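Local coordinates for cytoplasmic Protein STM1381 (Salmonella enterica subsp. enterica serovar Typhimurium, PDB 3SOZ) that is of unknown function but belongs to a family of putative glutamine amidotransferases, probably related to the class I glutamine amidotransferase domains, at residues T163-V168 against Q192-I197; H167-P172 against C240-T245. One frame throughout, in Å; residues are numbered along the deposited sequence.

Contact 1: residues T163-V168 against Q192-I197; sequences TAVEHV and QVLAEI
H167 lays its imidazole across the end of L194, and this CH-pi contact is one part of the meeting between the loop 163-168 and the strand 192-197. The methyl CD1 of L194 stands 3.7 Å from the centroid of the H167 ring and 13° off the ring normal, so it sits over the middle of one face. Although L194 sets out from the strand away from the loop, its first torsion (chi1 -40°) keeps CG beside the backbone N and its branched end reaches back beneath the ring. H167 has CG anti to its own backbone N, which swings the imidazole over the leucine.

The second methyl of L194 is shared: CD2 lies 4.2 Å from CG1 of V165, two residues before the histidine, and also 4.1 Å from CD2 of the H167 ring. T163 packs instead on the strand backbone, its CB 4.0 Å from A195 N.

Polar contact is slight. T163 N gives L194 O a weak, bent hydrogen bond of 3.4 Å, with an angle of 136° at the hydrogen, just past the end of strand 157-162, which pairs with 192-197. Contact across the two segments is therefore mainly apolar: the imidazole offers L194 a face, while its ND1 has its partner, I169, within its own loop.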
# COMPACT_ATOMS: atom_id res chain seq x y z
N THR A 163 -8.43 12.32 29.94
CA THR A 163 -8.68 11.03 30.51
C THR A 163 -8.72 11.28 32.02
O THR A 163 -8.40 12.38 32.46
CB THR A 163 -7.54 10.08 30.02
OG1 THR A 163 -8.09 8.85 29.57
CG2 THR A 163 -6.47 9.82 31.04
N ALA A 164 -9.13 10.29 32.81
CA ALA A 164 -9.14 10.44 34.29
C ALA A 164 -7.72 10.71 34.87
O ALA A 164 -7.58 11.53 35.78
CB ALA A 164 -9.82 9.22 34.97
N VAL A 165 -6.69 10.03 34.35
CA VAL A 165 -5.30 10.26 34.77
C VAL A 165 -4.95 11.76 34.91
O VAL A 165 -5.09 12.53 33.98
CB VAL A 165 -4.28 9.56 33.86
CG1 VAL A 165 -2.86 9.79 34.34
CG2 VAL A 165 -4.57 8.07 33.79
N GLU A 166 -4.54 12.14 36.12
CA GLU A 166 -4.11 13.53 36.41
C GLU A 166 -2.69 13.73 35.86
O GLU A 166 -1.84 12.84 36.02
CB GLU A 166 -4.13 13.79 37.92
CG GLU A 166 -5.44 14.40 38.47
CD GLU A 166 -5.56 14.25 40.00
OE1 GLU A 166 -5.75 13.09 40.47
OE2 GLU A 166 -5.46 15.28 40.73
N HIS A 167 -2.43 14.87 35.24
CA HIS A 167 -1.11 15.11 34.62
C HIS A 167 -0.85 16.58 34.32
O HIS A 167 -1.76 17.37 34.03
CB HIS A 167 -0.95 14.29 33.33
CG HIS A 167 0.47 14.09 32.90
ND1 HIS A 167 1.23 15.10 32.35
CD2 HIS A 167 1.25 12.98 32.88
CE1 HIS A 167 2.43 14.63 32.05
NE2 HIS A 167 2.47 13.35 32.36
N VAL A 168 0.42 16.92 34.38
CA VAL A 168 0.88 18.27 34.20
C VAL A 168 0.48 18.82 32.83
O VAL A 168 0.09 19.98 32.72
CB VAL A 168 2.41 18.35 34.37
CG1 VAL A 168 2.79 19.68 34.98
CG2 VAL A 168 2.90 17.21 35.27
N GLN A 192 0.48 5.06 29.74
CA GLN A 192 -0.60 5.85 30.27
C GLN A 192 -1.15 6.83 29.23
O GLN A 192 -0.40 7.62 28.65
CB GLN A 192 -0.25 6.48 31.65
CG GLN A 192 0.97 7.45 31.70
CD GLN A 192 2.35 6.83 32.18
OE1 GLN A 192 2.51 5.60 32.35
NE2 GLN A 192 3.36 7.72 32.36
N VAL A 193 -2.47 6.73 28.99
CA VAL A 193 -3.20 7.49 27.99
C VAL A 193 -3.75 8.74 28.66
O VAL A 193 -4.55 8.66 29.59
CB VAL A 193 -4.38 6.68 27.42
CG1 VAL A 193 -5.14 7.49 26.41
CG2 VAL A 193 -3.92 5.39 26.81
N LEU A 194 -3.35 9.90 28.18
CA LEU A 194 -3.73 11.13 28.81
C LEU A 194 -4.88 11.89 28.12
O LEU A 194 -5.35 12.91 28.65
CB LEU A 194 -2.50 12.03 28.93
CG LEU A 194 -1.11 11.49 29.33
CD1 LEU A 194 -0.15 12.66 29.56
CD2 LEU A 194 -1.13 10.60 30.57
N ALA A 195 -5.34 11.42 26.95
CA ALA A 195 -6.34 12.11 26.11
C ALA A 195 -6.80 11.15 25.07
O ALA A 195 -6.05 10.30 24.69
CB ALA A 195 -5.77 13.31 25.44
N GLU A 196 -8.03 11.29 24.62
CA GLU A 196 -8.57 10.41 23.58
C GLU A 196 -9.39 11.17 22.54
O GLU A 196 -9.92 12.23 22.80
CB GLU A 196 -9.38 9.29 24.20
CG GLU A 196 -8.55 8.23 24.84
CD GLU A 196 -9.36 6.99 25.23
OE1 GLU A 196 -10.40 7.13 25.91
OE2 GLU A 196 -8.96 5.86 24.83
N ILE A 197 -9.48 10.61 21.35
CA ILE A 197 -10.21 11.24 20.26
C ILE A 197 -11.03 10.14 19.64
O ILE A 197 -10.58 8.99 19.63
CB ILE A 197 -9.23 11.94 19.26
CG1 ILE A 197 -9.99 12.75 18.21
CG2 ILE A 197 -8.19 10.95 18.70
CD1 ILE A 197 -9.15 13.75 17.54

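Contact 2: residues H167-P172 against C240-T245; sequences HVITQP and CNVLHT
I169 leans on the helical turn N241-T245, and its side chain can be followed outward as it crosses from loop to helix. From CB the chain forks. The CG2 branch, anti to the backbone N, meets V242 methyl to methyl, CG2 to CG2 at 4.2 Å. The other branch, with CG1 anti to the carbonyl carbon (chi1 -63°), passes N241, where CG1 lies 3.8 Å from N241 CB. At the tip, CD1 comes to 3.8 Å from CB of T245, beside that residue's hydroxyl. The OG1 of T245 also lies near N241 O of its own helix, but so close in the model that the distance is doubtful.

Beside this, T245 turns its methyl to the edge of the H167 ring, CG2 standing 3.5 Å from CE1. That ring is held by I169 N, which gives H167 ND1 a nearly straight hydrogen bond of 3.0 Å lying in the ring plane. The amide of N241 reaches the loop backbone, its ND2 2.9 Å from V168 O.

I169 thus sits between helix 235-246 and the antiparallel strands, where it also touches L194 and L203 on adjacent strands. Beside it the helix itself rests on the sheet: T245 lies on M205, and V242 packs on L115 of the parallel strand 113-117.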
# COMPACT_ATOMS: atom_id res chain seq x y z
N HIS A 167 -2.43 14.87 35.24
CA HIS A 167 -1.11 15.11 34.62
C HIS A 167 -0.85 16.58 34.32
O HIS A 167 -1.76 17.37 34.03
CB HIS A 167 -0.95 14.29 33.33
CG HIS A 167 0.47 14.09 32.90
ND1 HIS A 167 1.23 15.10 32.35
CD2 HIS A 167 1.25 12.98 32.88
CE1 HIS A 167 2.43 14.63 32.05
NE2 HIS A 167 2.47 13.35 32.36
N VAL A 168 0.42 16.92 34.38
CA VAL A 168 0.88 18.27 34.20
C VAL A 168 0.48 18.82 32.83
O VAL A 168 0.09 19.98 32.72
CB VAL A 168 2.41 18.35 34.37
CG1 VAL A 168 2.79 19.68 34.98
CG2 VAL A 168 2.90 17.21 35.27
N ILE A 169 0.56 17.98 31.79
CA ILE A 169 0.27 18.43 30.41
C ILE A 169 -1.19 18.82 30.28
O ILE A 169 -1.53 19.77 29.57
CB ILE A 169 0.61 17.32 29.37
CG1 ILE A 169 2.10 17.01 29.38
CG2 ILE A 169 0.18 17.73 27.97
CD1 ILE A 169 2.43 15.58 28.98
N THR A 170 -2.02 18.10 31.03
CA THR A 170 -3.45 18.01 30.85
C THR A 170 -4.27 18.88 31.82
O THR A 170 -5.49 19.04 31.64
CB THR A 170 -3.87 16.52 31.00
OG1 THR A 170 -4.75 16.16 29.94
CG2 THR A 170 -4.50 16.21 32.37
N GLN A 171 -3.62 19.45 32.84
CA GLN A 171 -4.38 20.23 33.85
C GLN A 171 -5.07 21.45 33.22
O GLN A 171 -6.30 21.52 33.22
CB GLN A 171 -3.55 20.62 35.11
CG GLN A 171 -3.24 19.47 36.14
CD GLN A 171 -4.29 18.30 36.27
OE1 GLN A 171 -4.28 17.54 37.26
NE2 GLN A 171 -5.15 18.13 35.24
N PRO A 172 -4.26 22.36 32.63
CA PRO A 172 -4.69 23.71 32.24
C PRO A 172 -5.93 23.84 31.31
O PRO A 172 -6.38 24.97 31.06
CB PRO A 172 -3.44 24.29 31.55
CG PRO A 172 -2.30 23.42 32.04
CD PRO A 172 -2.89 22.08 32.14
N CYS A 240 5.29 22.65 24.90
CA CYS A 240 6.29 22.84 25.92
C CYS A 240 6.12 21.82 27.06
O CYS A 240 7.08 21.13 27.41
CB CYS A 240 6.26 24.28 26.41
SG CYS A 240 6.90 25.47 25.15
N ASN A 241 4.92 21.67 27.59
CA ASN A 241 4.71 20.67 28.62
C ASN A 241 5.03 19.27 28.16
O ASN A 241 5.52 18.47 28.95
CB ASN A 241 3.27 20.65 29.12
CG ASN A 241 2.99 21.66 30.24
OD1 ASN A 241 3.40 22.82 30.20
ND2 ASN A 241 2.23 21.21 31.23
N VAL A 242 4.72 18.94 26.90
CA VAL A 242 4.94 17.59 26.40
C VAL A 242 6.44 17.30 26.43
O VAL A 242 6.90 16.21 26.81
CB VAL A 242 4.42 17.43 24.94
CG1 VAL A 242 4.54 15.97 24.47
CG2 VAL A 242 2.99 17.87 24.83
N LEU A 243 7.18 18.30 25.99
CA LEU A 243 8.62 18.24 25.92
C LEU A 243 9.23 18.17 27.32
O LEU A 243 9.88 17.19 27.65
CB LEU A 243 9.13 19.44 25.13
CG LEU A 243 9.55 19.19 23.67
CD1 LEU A 243 8.93 17.95 23.04
CD2 LEU A 243 9.21 20.41 22.87
N HIS A 244 8.99 19.17 28.16
CA HIS A 244 9.41 19.06 29.56
C HIS A 244 9.05 17.68 30.17
O HIS A 244 9.88 17.07 30.81
CB HIS A 244 8.91 20.24 30.42
CG HIS A 244 9.57 21.55 30.09
ND1 HIS A 244 8.85 22.71 29.85
CD2 HIS A 244 10.88 21.88 29.95
CE1 HIS A 244 9.69 23.70 29.59
NE2 HIS A 244 10.93 23.23 29.65
N THR A 245 7.86 17.17 29.92
CA THR A 245 7.51 15.84 30.43
C THR A 245 8.49 14.73 30.02
O THR A 245 8.76 13.81 30.81
CB THR A 245 6.10 15.45 30.04
OG1 THR A 245 5.24 16.55 30.33
CG2 THR A 245 5.62 14.23 30.79

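In the fold
Leaving strand 157-162, the chain enters the loop that leads to strand 175-187, and both contacts start there. Contact 1 closes the shorter circuit, returning after the 175-187 strand to strand 192-197, which pairs with 157-162. Contact 2 closes a much longer one, reaching past strands 200-208 and 211-216 to the C-terminal helix 235-246. Contact 2 starts inside the span of contact 1 and ends beyond it, so the two circuits cross; they share H167 and V168. Their centres are 11 Å apart, and they touch at several points, among them L194 CD1 to I169 CD1 at 3.9 Å. Together they tie one loop to the antiparallel part of the mixed sheet and to the helix beside it.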